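Local structure of beta-hexosaminidase LpqI (Mycobacterium tuberculosis H37Rv, 6GFV) at residues V77-E82 against S87-L92; I48-G51 against T57-D60; G174-L179 against P264-D269. The protein cleaves terminal beta-1,4-linked N-acetylglucosamine from peptidoglycan fragments, a step in the recycling of the mycobacterial cell wall. All blocks are in the same frame, centred on the assembly; numbering follows the deposited sequence.

Contact 1: residues V77-E82 against S87-L92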
ATOM      1  N   VAL A  77      -5.976  -9.159   0.033  1.00 11.81           N
ATOM      2  CA  VAL A  77      -6.341  -8.906  -1.365  1.00 11.60           C
ATOM      3  C   VAL A  77      -6.478  -7.409  -1.647  1.00 11.15           C
ATOM      4  O   VAL A  77      -7.387  -6.763  -1.134  1.00 11.10           O
ATOM      5  CB  VAL A  77      -7.664  -9.617  -1.747  1.00 11.89           C
ATOM      6  CG1 VAL A  77      -7.960  -9.451  -3.239  1.00 11.78           C
ATOM      7  CG2 VAL A  77      -7.614 -11.074  -1.350  1.00 12.42           C
ATOM      8  N   SER A  78      -5.588  -6.872  -2.477  1.00 10.93           N
ATOM      9  CA  SER A  78      -5.513  -5.424  -2.675  1.00 10.58           C
ATOM     10  C   SER A  78      -5.806  -4.981  -4.113  1.00 10.60           C
ATOM     11  O   SER A  78      -5.714  -5.776  -5.040  1.00 14.99           O
ATOM     12  CB  SER A  78      -4.131  -4.925  -2.276  1.00 10.38           C
ATOM     13  OG  SER A  78      -3.173  -5.417  -3.173  1.00 13.44           O
ATOM     14  N   VAL A  79      -6.118  -3.697  -4.284  1.00 11.43           N
ATOM     15  CA  VAL A  79      -6.540  -3.135  -5.572  1.00 10.60           C
ATOM     16  C   VAL A  79      -6.365  -1.613  -5.567  1.00 10.45           C
ATOM     17  O   VAL A  79      -6.422  -0.986  -4.511  1.00 10.23           O
ATOM     18  CB  VAL A  79      -8.025  -3.502  -5.866  1.00 10.86           C
ATOM     19  CG1 VAL A  79      -8.936  -2.899  -4.819  1.00 10.82           C
ATOM     20  CG2 VAL A  79      -8.467  -3.102  -7.298  1.00 11.17           C
ATOM     21  N   ASP A  80      -6.175  -1.030  -6.749  1.00 14.08           N
ATOM     22  CA  ASP A  80      -6.200   0.421  -6.940  1.00 14.26           C
ATOM     23  C   ASP A  80      -7.594   0.948  -7.235  1.00 14.33           C
ATOM     24  O   ASP A  80      -8.013   0.959  -8.386  1.00 14.72           O
ATOM     25  CB  ASP A  80      -5.285   0.832  -8.098  1.00 28.66           C
ATOM     26  CG  ASP A  80      -3.809   0.713  -7.761  1.00 29.62           C
ATOM     27  OD1 ASP A  80      -3.423   0.994  -6.615  1.00 30.11           O
ATOM     28  OD2 ASP A  80      -3.033   0.324  -8.650  1.00 37.13           O
ATOM     29  N   GLU A  81      -8.308   1.414  -6.223  1.00 14.01           N
ATOM     30  CA  GLU A  81      -9.653   1.924  -6.461  1.00 14.10           C
ATOM     31  C   GLU A  81      -9.865   3.319  -5.890  1.00 14.09           C
ATOM     32  O   GLU A  81     -10.359   3.479  -4.773  1.00 13.75           O
ATOM     33  CB  GLU A  81     -10.702   0.964  -5.885  1.00 13.79           C
ATOM     34  CG  GLU A  81     -11.440   0.169  -6.952  1.00 14.04           C
ATOM     35  CD  GLU A  81     -12.250   1.043  -7.902  1.00 14.43           C
ATOM     36  OE1 GLU A  81     -12.617   2.175  -7.521  1.00 15.26           O
ATOM     37  OE2 GLU A  81     -12.523   0.599  -9.038  1.00 14.77           O
ATOM     38  N   GLU A  82      -9.486   4.323  -6.673  1.00 14.50           N
ATOM     39  CA  GLU A  82      -9.603   5.716  -6.272  1.00 14.60           C
ATOM     40  C   GLU A  82     -10.885   6.332  -6.821  1.00 16.69           C
ATOM     41  O   GLU A  82     -11.412   7.289  -6.252  1.00 14.86           O
ATOM     42  CB  GLU A  82      -8.404   6.539  -6.764  1.00 14.95           C
ATOM     43  CG  GLU A  82      -7.029   5.926  -6.489  1.00 15.17           C
ATOM     44  CD  GLU A  82      -5.913   6.700  -7.139  1.00 15.22           C
ATOM     45  OE1 GLU A  82      -6.133   7.860  -7.542  1.00 15.59           O
ATOM     46  OE2 GLU A  82      -4.819   6.133  -7.270  1.00 15.23           O
ATOM     47  N   SER A  87      -9.728   3.350 -11.563  1.00 16.14           N
ATOM     48  CA  SER A  87     -10.807   2.571 -10.975  1.00 15.76           C
ATOM     49  C   SER A  87     -10.863   1.172 -11.573  1.00 15.82           C
ATOM     50  O   SER A  87     -11.654   0.907 -12.458  1.00 16.11           O
ATOM     51  CB  SER A  87     -12.134   3.307 -11.156  1.00 15.89           C
ATOM     52  OG  SER A  87     -13.239   2.462 -10.919  1.00 15.66           O
ATOM     53  N   ARG A  88     -10.000   0.286 -11.082  1.00 15.57           N
ATOM     54  CA  ARG A  88      -9.884  -1.080 -11.609  1.00 18.29           C
ATOM     55  C   ARG A  88     -11.206  -1.859 -11.664  1.00 15.57           C
ATOM     56  O   ARG A  88     -11.446  -2.623 -12.597  1.00 15.88           O
ATOM     57  CB  ARG A  88      -8.876  -1.881 -10.787  1.00 15.34           C
ATOM     58  CG  ARG A  88      -8.590  -3.257 -11.360  1.00 17.51           C
ATOM     59  CD  ARG A  88      -7.926  -3.120 -12.715  1.00 18.44           C
ATOM     60  NE  ARG A  88      -7.846  -4.355 -13.493  1.00 20.38           N
ATOM     61  CZ  ARG A  88      -8.736  -4.710 -14.417  1.00 18.98           C
ATOM     62  NH1 ARG A  88      -9.792  -3.942 -14.656  1.00 16.75           N
ATOM     63  NH2 ARG A  88      -8.572  -5.839 -15.092  1.00 16.99           N
ATOM     64  N   LEU A  89     -12.068  -1.647 -10.678  1.00 16.72           N
ATOM     65  CA  LEU A  89     -13.282  -2.445 -10.536  1.00 15.06           C
ATOM     66  C   LEU A  89     -14.528  -1.722 -11.036  1.00 15.27           C
ATOM     67  O   LEU A  89     -15.647  -2.049 -10.641  1.00 15.10           O
ATOM     68  CB  LEU A  89     -13.473  -2.849  -9.069  1.00 14.52           C
ATOM     69  CG  LEU A  89     -12.334  -3.634  -8.407  1.00 14.28           C
ATOM     70  CD1 LEU A  89     -12.667  -3.984  -6.948  1.00 13.79           C
ATOM     71  CD2 LEU A  89     -12.001  -4.895  -9.207  1.00 14.53           C
ATOM     72  N   ARG A  90     -14.334  -0.729 -11.896  1.00 15.67           N
ATOM     73  CA  ARG A  90     -15.455   0.048 -12.428  1.00 15.93           C
ATOM     74  C   ARG A  90     -16.563  -0.837 -13.027  1.00 16.08           C
ATOM     75  O   ARG A  90     -17.744  -0.521 -12.922  1.00 16.07           O
ATOM     76  CB  ARG A  90     -14.954   1.053 -13.473  1.00 16.45           C
ATOM     77  CG  ARG A  90     -14.199   0.448 -14.637  1.00 16.87           C
ATOM     78  CD  ARG A  90     -13.625   1.533 -15.540  1.00 17.40           C
ATOM     79  NE  ARG A  90     -12.917   0.981 -16.688  1.00 25.29           N
ATOM     80  CZ  ARG A  90     -11.698   0.449 -16.639  1.00 32.27           C
ATOM     81  NH1 ARG A  90     -11.030   0.386 -15.490  1.00 35.27           N
ATOM     82  NH2 ARG A  90     -11.143  -0.030 -17.744  1.00 32.85           N
ATOM     83  N   SER A  91     -16.179  -1.950 -13.634  1.00 16.23           N
ATOM     84  CA  SER A  91     -17.151  -2.816 -14.299  1.00 16.43           C
ATOM     85  C   SER A  91     -18.049  -3.535 -13.296  1.00 17.52           C
ATOM     86  O   SER A  91     -19.105  -4.046 -13.658  1.00 18.34           O
ATOM     87  CB  SER A  91     -16.437  -3.845 -15.170  1.00 16.74           C
ATOM     88  OG  SER A  91     -15.841  -4.850 -14.368  1.00 16.39           O
ATOM     89  N   LEU A  92     -17.628  -3.563 -12.035  1.00 15.53           N
ATOM     90  CA  LEU A  92     -18.285  -4.385 -11.025  1.00 15.15           C
ATOM     91  C   LEU A  92     -18.953  -3.631  -9.890  1.00 17.51           C
ATOM     92  O   LEU A  92     -19.874  -4.157  -9.281  1.00 18.73           O
ATOM     93  CB  LEU A  92     -17.284  -5.358 -10.397  1.00 14.90           C
ATOM     94  CG  LEU A  92     -16.553  -6.348 -11.294  1.00 15.70           C
ATOM     95  CD1 LEU A  92     -15.732  -7.284 -10.430  1.00 14.91           C
ATOM     96  CD2 LEU A  92     -17.521  -7.115 -12.163  1.00 16.98           C
TER
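Two torsions turn the carboxylate of Glu81 toward Ser87 and Leu89: chi1 lies at -106°, off the staggered values, and the chain then folds back at chi2 (-63°). Ser87 answers with its hydroxyl anti to its own backbone N (chi1 165°). The two residues form a non-hydrogen-bonded antiparallel bridge, with CA of Glu81 and CA of Ser87 4.7 Å apart and both side chains on the same face of the sheet. Glu81 OE2 accepts from Ser87 OG at 2.7 Å, on its syn side and a little out of the carboxylate plane. Its anti lone pair takes the backbone N-H of Leu89, with Leu89 N 2.8 Å from OE2. Two donors thus grip one oxygen and fix the rotation of the carboxylate, while OE1 is engaged by a salt bridge to Arg119 of helix 109-126. Alongside, Arg88 N makes a nearly straight but weak bond to Asp80 O, at 3.4 Å. Residues 87-90 form a type I turn; its closing acceptor, Ser87 O, is met by Arg90 N on one face of the carbonyl plane and by Arg90 NH1 on the other, the latter at 3.1 Å. Carbon packing adds to the polar bonds: Val79 CG2 lies 3.7 Å from Arg88 CB and 4.1 Å from Leu89 CG. The Arg88 chain runs on from there, and its NE bonds to Gly51 O. By similarity, both Asp80 and Arg88 bind substrate. The chemistry is consistent with a second-shell role for Glu81, as a buried acid, its charge probably balanced by Arg119, that pins the turn carrying Arg88 beside the strand that carries Asp80.

Contact 2: residues I48-G51 against T57-D60; sequences ILIG and TIFD
Ile50 and Phe59 approach each other from opposite directions, and their meeting is the tight part of this small hydrophobic contact. Ile50 CG1 lies 3.9 Å from Phe59 CZ, reaching the far end of the ring obliquely. With CG1 beside the backbone N (chi1 -50°), Ile50 sends its longer branch out toward residues 57-60. The tip of that branch, CD1, comes 4.4 Å from Ile58 CG2, a looser touch. Ile58 serves both neighbours, because the same CG2 methyl sits over the centre of the Phe59 ring, 4.2 Å above its plane, and so backs the ring while Ile50 meets its end. Ile50 and Ile58 are buried, but Phe59 is only partly so. The other side of the loop is quite different. Thr57 and Asp60 are exposed and do not touch residues 48-51; a local backbone bond joins them, with Asp60 N 3.0 Å from Thr57 O. The contact between the two segments is thus made entirely by apolar carbon, without polar bonds. Ile50 itself is the centre of an inverse gamma turn. Strand 47-50 runs parallel between strands 26-29 and 76-83 in the barrel sheet; Ile50 packs on Val77 of the latter. Residues 57-60 lead into helix 62-69, and the Phe59 ring also rests on Leu89 and Leu92, so the connection from strand to helix is packed against the neighbouring loop.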
ATOM      1  N   ILE A  48      -2.069 -10.742  -2.567  1.00 12.27           N
ATOM      2  CA  ILE A  48      -2.041 -10.504  -4.000  1.00 12.18           C
ATOM      3  C   ILE A  48      -2.597  -9.139  -4.355  1.00 11.67           C
ATOM      4  O   ILE A  48      -3.302  -8.522  -3.554  1.00 11.40           O
ATOM      5  CB  ILE A  48      -2.828 -11.588  -4.762  1.00 12.52           C
ATOM      6  CG1 ILE A  48      -4.308 -11.565  -4.363  1.00 12.39           C
ATOM      7  CG2 ILE A  48      -2.199 -12.948  -4.537  1.00 13.14           C
ATOM      8  CD1 ILE A  48      -5.173 -12.608  -5.086  1.00 13.08           C
ATOM      9  N   LEU A  49      -2.256  -8.674  -5.553  1.00 11.66           N
ATOM     10  CA  LEU A  49      -2.769  -7.445  -6.104  1.00 11.35           C
ATOM     11  C   LEU A  49      -3.677  -7.737  -7.308  1.00 11.57           C
ATOM     12  O   LEU A  49      -3.295  -8.451  -8.217  1.00 11.93           O
ATOM     13  CB  LEU A  49      -1.616  -6.512  -6.514  1.00 11.29           C
ATOM     14  CG  LEU A  49      -1.982  -5.308  -7.381  1.00 11.19           C
ATOM     15  CD1 LEU A  49      -2.814  -4.304  -6.590  1.00 10.80           C
ATOM     16  CD2 LEU A  49      -0.743  -4.663  -7.958  1.00 11.33           C
ATOM     17  N   ILE A  50      -4.884  -7.192  -7.280  1.00 11.41           N
ATOM     18  CA  ILE A  50      -5.743  -7.150  -8.458  1.00 11.64           C
ATOM     19  C   ILE A  50      -5.278  -5.961  -9.300  1.00 11.66           C
ATOM     20  O   ILE A  50      -5.721  -4.840  -9.099  1.00 14.22           O
ATOM     21  CB  ILE A  50      -7.229  -7.022  -8.097  1.00 11.59           C
ATOM     22  CG1 ILE A  50      -7.634  -8.067  -7.051  1.00 11.62           C
ATOM     23  CG2 ILE A  50      -8.095  -7.168  -9.342  1.00 21.07           C
ATOM     24  CD1 ILE A  50      -7.334  -9.509  -7.450  1.00 11.96           C
ATOM     25  N   GLY A  51      -4.343  -6.216 -10.210  1.00 11.98           N
ATOM     26  CA  GLY A  51      -3.688  -5.158 -10.959  1.00 14.79           C
ATOM     27  C   GLY A  51      -4.338  -4.898 -12.305  1.00 16.00           C
ATOM     28  O   GLY A  51      -5.350  -5.500 -12.627  1.00 12.93           O
ATOM     29  N   THR A  57     -12.465 -12.394 -13.803  1.00 14.11           N
ATOM     30  CA  THR A  57     -13.268 -13.594 -13.533  1.00 14.30           C
ATOM     31  C   THR A  57     -12.726 -14.340 -12.330  1.00 14.11           C
ATOM     32  O   THR A  57     -13.353 -15.274 -11.866  1.00 14.29           O
ATOM     33  CB  THR A  57     -13.338 -14.599 -14.719  1.00 14.76           C
ATOM     34  OG1 THR A  57     -12.028 -15.041 -15.079  1.00 14.85           O
ATOM     35  CG2 THR A  57     -14.039 -13.990 -15.929  1.00 15.11           C
ATOM     36  N   ILE A  58     -11.571 -13.919 -11.823  1.00 13.83           N
ATOM     37  CA  ILE A  58     -11.041 -14.461 -10.574  1.00 13.72           C
ATOM     38  C   ILE A  58     -12.057 -14.307  -9.440  1.00 13.64           C
ATOM     39  O   ILE A  58     -12.054 -15.106  -8.511  1.00 13.79           O
ATOM     40  CB  ILE A  58      -9.671 -13.783 -10.168  1.00 13.43           C
ATOM     41  CG1 ILE A  58      -8.978 -14.549  -9.042  1.00 13.50           C
ATOM     42  CG2 ILE A  58      -9.851 -12.326  -9.778  1.00 13.03           C
ATOM     43  CD1 ILE A  58      -7.556 -14.053  -8.707  1.00 13.32           C
ATOM     44  N   PHE A  59     -12.946 -13.314  -9.531  1.00 13.52           N
ATOM     45  CA  PHE A  59     -13.929 -13.086  -8.472  1.00 13.54           C
ATOM     46  C   PHE A  59     -15.112 -14.066  -8.524  1.00 13.99           C
ATOM     47  O   PHE A  59     -15.913 -14.121  -7.600  1.00 14.17           O
ATOM     48  CB  PHE A  59     -14.443 -11.638  -8.513  1.00 13.37           C
ATOM     49  CG  PHE A  59     -13.413 -10.604  -8.068  1.00 12.95           C
ATOM     50  CD1 PHE A  59     -12.856 -10.660  -6.799  1.00 12.77           C
ATOM     51  CD2 PHE A  59     -13.016  -9.595  -8.918  1.00 12.82           C
ATOM     52  CE1 PHE A  59     -11.913  -9.731  -6.386  1.00 12.40           C
ATOM     53  CE2 PHE A  59     -12.076  -8.662  -8.519  1.00 12.47           C
ATOM     54  CZ  PHE A  59     -11.521  -8.730  -7.250  1.00 12.22           C
ATOM     55  N   ASP A  60     -15.202 -14.855  -9.591  1.00 14.75           N
ATOM     56  CA  ASP A  60     -16.386 -15.683  -9.817  1.00 14.67           C
ATOM     57  C   ASP A  60     -16.378 -17.058  -9.113  1.00 15.06           C
ATOM     58  O   ASP A  60     -17.109 -17.975  -9.496  1.00 15.62           O
ATOM     59  CB  ASP A  60     -16.586 -15.879 -11.328  1.00 18.01           C
ATOM     60  CG  ASP A  60     -16.804 -14.566 -12.071  1.00 18.53           C
ATOM     61  OD1 ASP A  60     -17.323 -13.608 -11.465  1.00 19.60           O
ATOM     62  OD2 ASP A  60     -16.477 -14.498 -13.272  1.00 18.91           O
TER

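Contact 3: residues G174-L179 against P264-D269; sequences GVLPVL and PVFSDD
Val178 overlaps the CD1-CE1 bond of the Phe266 ring with both of its methyls, the two side chains crossing at about a right angle. Its CG1, anti to the backbone N (chi1 -177°), lies 4.1 Å from Phe266 CD1, and CG2 is equally far from CE1, so the valine fork spans neighbouring atoms of the ring. Leu176, two residues earlier on the same face of its strand, takes the far end: its CD2 is 4.2 Å from Phe266 CZ. The same methyl reaches Pro264 CG at 4.4 Å, which extends the packing toward the start of the other strand. CG1 of Val178 and CD2 of Leu176 both approach the ring obliquely, and the fit is that of ordinary van der Waals packing among buried apolar groups. Further along, the chain changes character. Asp268, the nucleophile by similarity, stands two residues after Phe266, and its backbone O accepts from Ser267 OG at 2.9 Å. The packing thus lies below the probable catalytic end of the strand, consistent with a TIM barrel, whose active site gathers at the C-terminal ends of the strands. Strands 176-182 and 265-267 are not paired directly; strand 223-230 lies between them in the sheet, parallel to both. Their side chains meet inside the barrel, where Phe132 packs edge-to-face with Phe266, and Met336 of helix 323-337 touches Leu176, Pro264 and Phe266.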
ATOM      1  N   GLY A 174     -15.256  -1.924   6.452  1.00 12.83           N
ATOM      2  CA  GLY A 174     -14.328  -2.989   6.779  1.00 12.80           C
ATOM      3  C   GLY A 174     -13.180  -3.202   5.796  1.00 16.74           C
ATOM      4  O   GLY A 174     -12.584  -4.273   5.772  1.00 12.84           O
ATOM      5  N   VAL A 175     -12.866  -2.181   4.997  1.00 11.91           N
ATOM      6  CA  VAL A 175     -11.750  -2.215   4.040  1.00 11.54           C
ATOM      7  C   VAL A 175     -10.613  -1.293   4.518  1.00 11.13           C
ATOM      8  O   VAL A 175     -10.876  -0.198   4.967  1.00 12.12           O
ATOM      9  CB  VAL A 175     -12.209  -1.788   2.619  1.00 11.53           C
ATOM     10  CG1 VAL A 175     -11.028  -1.633   1.673  1.00 11.25           C
ATOM     11  CG2 VAL A 175     -13.212  -2.817   2.048  1.00 12.01           C
ATOM     12  N   LEU A 176      -9.364  -1.752   4.446  1.00 10.96           N
ATOM     13  CA  LEU A 176      -8.229  -0.935   4.898  1.00 10.64           C
ATOM     14  C   LEU A 176      -7.907   0.172   3.899  1.00 10.38           C
ATOM     15  O   LEU A 176      -7.526  -0.108   2.764  1.00 10.36           O
ATOM     16  CB  LEU A 176      -6.973  -1.784   5.123  1.00 10.65           C
ATOM     17  CG  LEU A 176      -5.727  -0.995   5.557  1.00 10.40           C
ATOM     18  CD1 LEU A 176      -5.794  -0.693   7.040  1.00 10.54           C
ATOM     19  CD2 LEU A 176      -4.433  -1.717   5.206  1.00 10.43           C
ATOM     20  N   PRO A 177      -8.061   1.428   4.324  1.00 10.29           N
ATOM     21  CA  PRO A 177      -7.618   2.563   3.513  1.00 10.14           C
ATOM     22  C   PRO A 177      -6.098   2.768   3.580  1.00 16.31           C
ATOM     23  O   PRO A 177      -5.494   2.539   4.628  1.00 12.72           O
ATOM     24  CB  PRO A 177      -8.349   3.739   4.143  1.00 10.26           C
ATOM     25  CG  PRO A 177      -8.467   3.343   5.616  1.00 10.36           C
ATOM     26  CD  PRO A 177      -8.648   1.852   5.606  1.00 10.45           C
ATOM     27  N   VAL A 178      -5.493   3.206   2.478  1.00  9.91           N
ATOM     28  CA  VAL A 178      -4.064   3.435   2.440  1.00  9.81           C
ATOM     29  C   VAL A 178      -3.763   4.810   1.854  1.00  9.88           C
ATOM     30  O   VAL A 178      -4.025   5.061   0.682  1.00 10.06           O
ATOM     31  CB  VAL A 178      -3.319   2.358   1.620  1.00  9.90           C
ATOM     32  CG1 VAL A 178      -1.828   2.596   1.684  1.00  9.88           C
ATOM     33  CG2 VAL A 178      -3.629   0.966   2.157  1.00  9.96           C
ATOM     34  N   LEU A 179      -3.231   5.702   2.688  1.00  9.84           N
ATOM     35  CA  LEU A 179      -2.857   7.055   2.257  1.00 10.01           C
ATOM     36  C   LEU A 179      -1.617   7.026   1.350  1.00 10.10           C
ATOM     37  O   LEU A 179      -0.679   6.275   1.599  1.00 12.95           O
ATOM     38  CB  LEU A 179      -2.586   7.952   3.488  1.00 10.04           C
ATOM     39  CG  LEU A 179      -3.467   7.836   4.749  1.00 10.04           C
ATOM     40  CD1 LEU A 179      -2.940   8.753   5.866  1.00 11.05           C
ATOM     41  CD2 LEU A 179      -4.929   8.145   4.481  1.00 10.21           C
ATOM     42  N   PRO A 264       0.773  -0.370   9.241  1.00  9.93           N
ATOM     43  CA  PRO A 264       1.463  -0.992   8.101  1.00 10.95           C
ATOM     44  C   PRO A 264       1.928   0.027   7.044  1.00 10.05           C
ATOM     45  O   PRO A 264       1.158   0.889   6.627  1.00  9.86           O
ATOM     46  CB  PRO A 264       0.392  -1.939   7.520  1.00  9.65           C
ATOM     47  CG  PRO A 264      -0.895  -1.209   7.799  1.00  9.37           C
ATOM     48  CD  PRO A 264      -0.694  -0.505   9.130  1.00  9.57           C
ATOM     49  N   VAL A 265       3.180  -0.103   6.622  1.00 10.41           N
ATOM     50  CA  VAL A 265       3.788   0.748   5.606  1.00 10.61           C
ATOM     51  C   VAL A 265       4.080  -0.028   4.308  1.00 10.73           C
ATOM     52  O   VAL A 265       4.744  -1.064   4.337  1.00 10.97           O
ATOM     53  CB  VAL A 265       5.111   1.381   6.110  1.00 11.08           C
ATOM     54  CG1 VAL A 265       5.764   2.168   5.005  1.00 11.35           C
ATOM     55  CG2 VAL A 265       4.854   2.269   7.312  1.00 11.06           C
ATOM     56  N   PHE A 266       3.595   0.494   3.183  1.00 10.65           N
ATOM     57  CA  PHE A 266       3.732  -0.152   1.874  1.00 12.63           C
ATOM     58  C   PHE A 266       4.685   0.601   0.950  1.00 11.32           C
ATOM     59  O   PHE A 266       4.580   1.811   0.841  1.00 11.73           O
ATOM     60  CB  PHE A 266       2.382  -0.226   1.140  1.00 10.50           C
ATOM     61  CG  PHE A 266       1.299  -0.975   1.862  1.00 10.77           C
ATOM     62  CD1 PHE A 266       0.675  -0.439   2.969  1.00  9.79           C
ATOM     63  CD2 PHE A 266       0.830  -2.177   1.361  1.00 14.23           C
ATOM     64  CE1 PHE A 266      -0.359  -1.120   3.602  1.00 20.02           C
ATOM     65  CE2 PHE A 266      -0.202  -2.859   1.992  1.00 10.20           C
ATOM     66  CZ  PHE A 266      -0.790  -2.332   3.108  1.00  9.39           C
ATOM     67  N   SER A 267       5.553  -0.103   0.232  1.00 11.77           N
ATOM     68  CA  SER A 267       6.219   0.511  -0.913  1.00 12.28           C
ATOM     69  C   SER A 267       5.216   0.726  -2.041  1.00 12.17           C
ATOM     70  O   SER A 267       4.209   0.017  -2.133  1.00 11.82           O
ATOM     71  CB  SER A 267       7.397  -0.337  -1.415  1.00 12.91           C
ATOM     72  OG  SER A 267       6.982  -1.439  -2.212  1.00 12.98           O
ATOM     73  N   ASP A 268       5.486   1.715  -2.894  1.00 12.54           N
ATOM     74  CA  ASP A 268       4.824   1.793  -4.201  1.00 12.71           C
ATOM     75  C   ASP A 268       5.369   0.657  -5.078  1.00 13.22           C
ATOM     76  O   ASP A 268       6.328  -0.013  -4.700  1.00 13.47           O
ATOM     77  CB  ASP A 268       5.041   3.173  -4.847  1.00 13.09           C
ATOM     78  CG  ASP A 268       4.035   3.484  -5.962  1.00 13.18           C
ATOM     79  OD1 ASP A 268       3.305   2.569  -6.399  1.00 13.05           O
ATOM     80  OD2 ASP A 268       3.984   4.649  -6.406  1.00 13.44           O
ATOM     81  N   ASP A 269       4.750   0.436  -6.236  1.00 13.43           N
ATOM     82  CA  ASP A 269       5.086  -0.672  -7.146  1.00 13.96           C
ATOM     83  C   ASP A 269       6.551  -0.692  -7.581  1.00 14.78           C
ATOM     84  O   ASP A 269       7.006   0.203  -8.278  1.00 15.29           O
ATOM     85  CB  ASP A 269       4.165  -0.614  -8.383  1.00 14.18           C
ATOM     86  CG  ASP A 269       4.625  -1.528  -9.531  1.00 19.33           C
ATOM     87  OD1 ASP A 269       5.176  -2.614  -9.279  1.00 15.11           O
ATOM     88  OD2 ASP A 269       4.426  -1.154 -10.702  1.00 15.98           O
TER

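The three contacts sample one barrel sheet. Contacts 2 and 3 are both buried, their centres about 17 and 3 Å from the chain centre, whereas contact 1 is only partly so. Contact 2 packs the loop after strand 47-50 back on that strand, and contact 1 brings strand 86-87 and its turn against strand 76-83; they touch, with Ser78 O 2.8 Å from Ile50 N. Contacts 2 and 3 use apolar side chains alone; contact 1 relies on a carboxylate gripped by a serine hydroxyl and a backbone N-H. Residues assigned by similarity to substrate binding or catalysis lie in the segments of contacts 1 and 3, though Asp268 takes no part in the latter's packing.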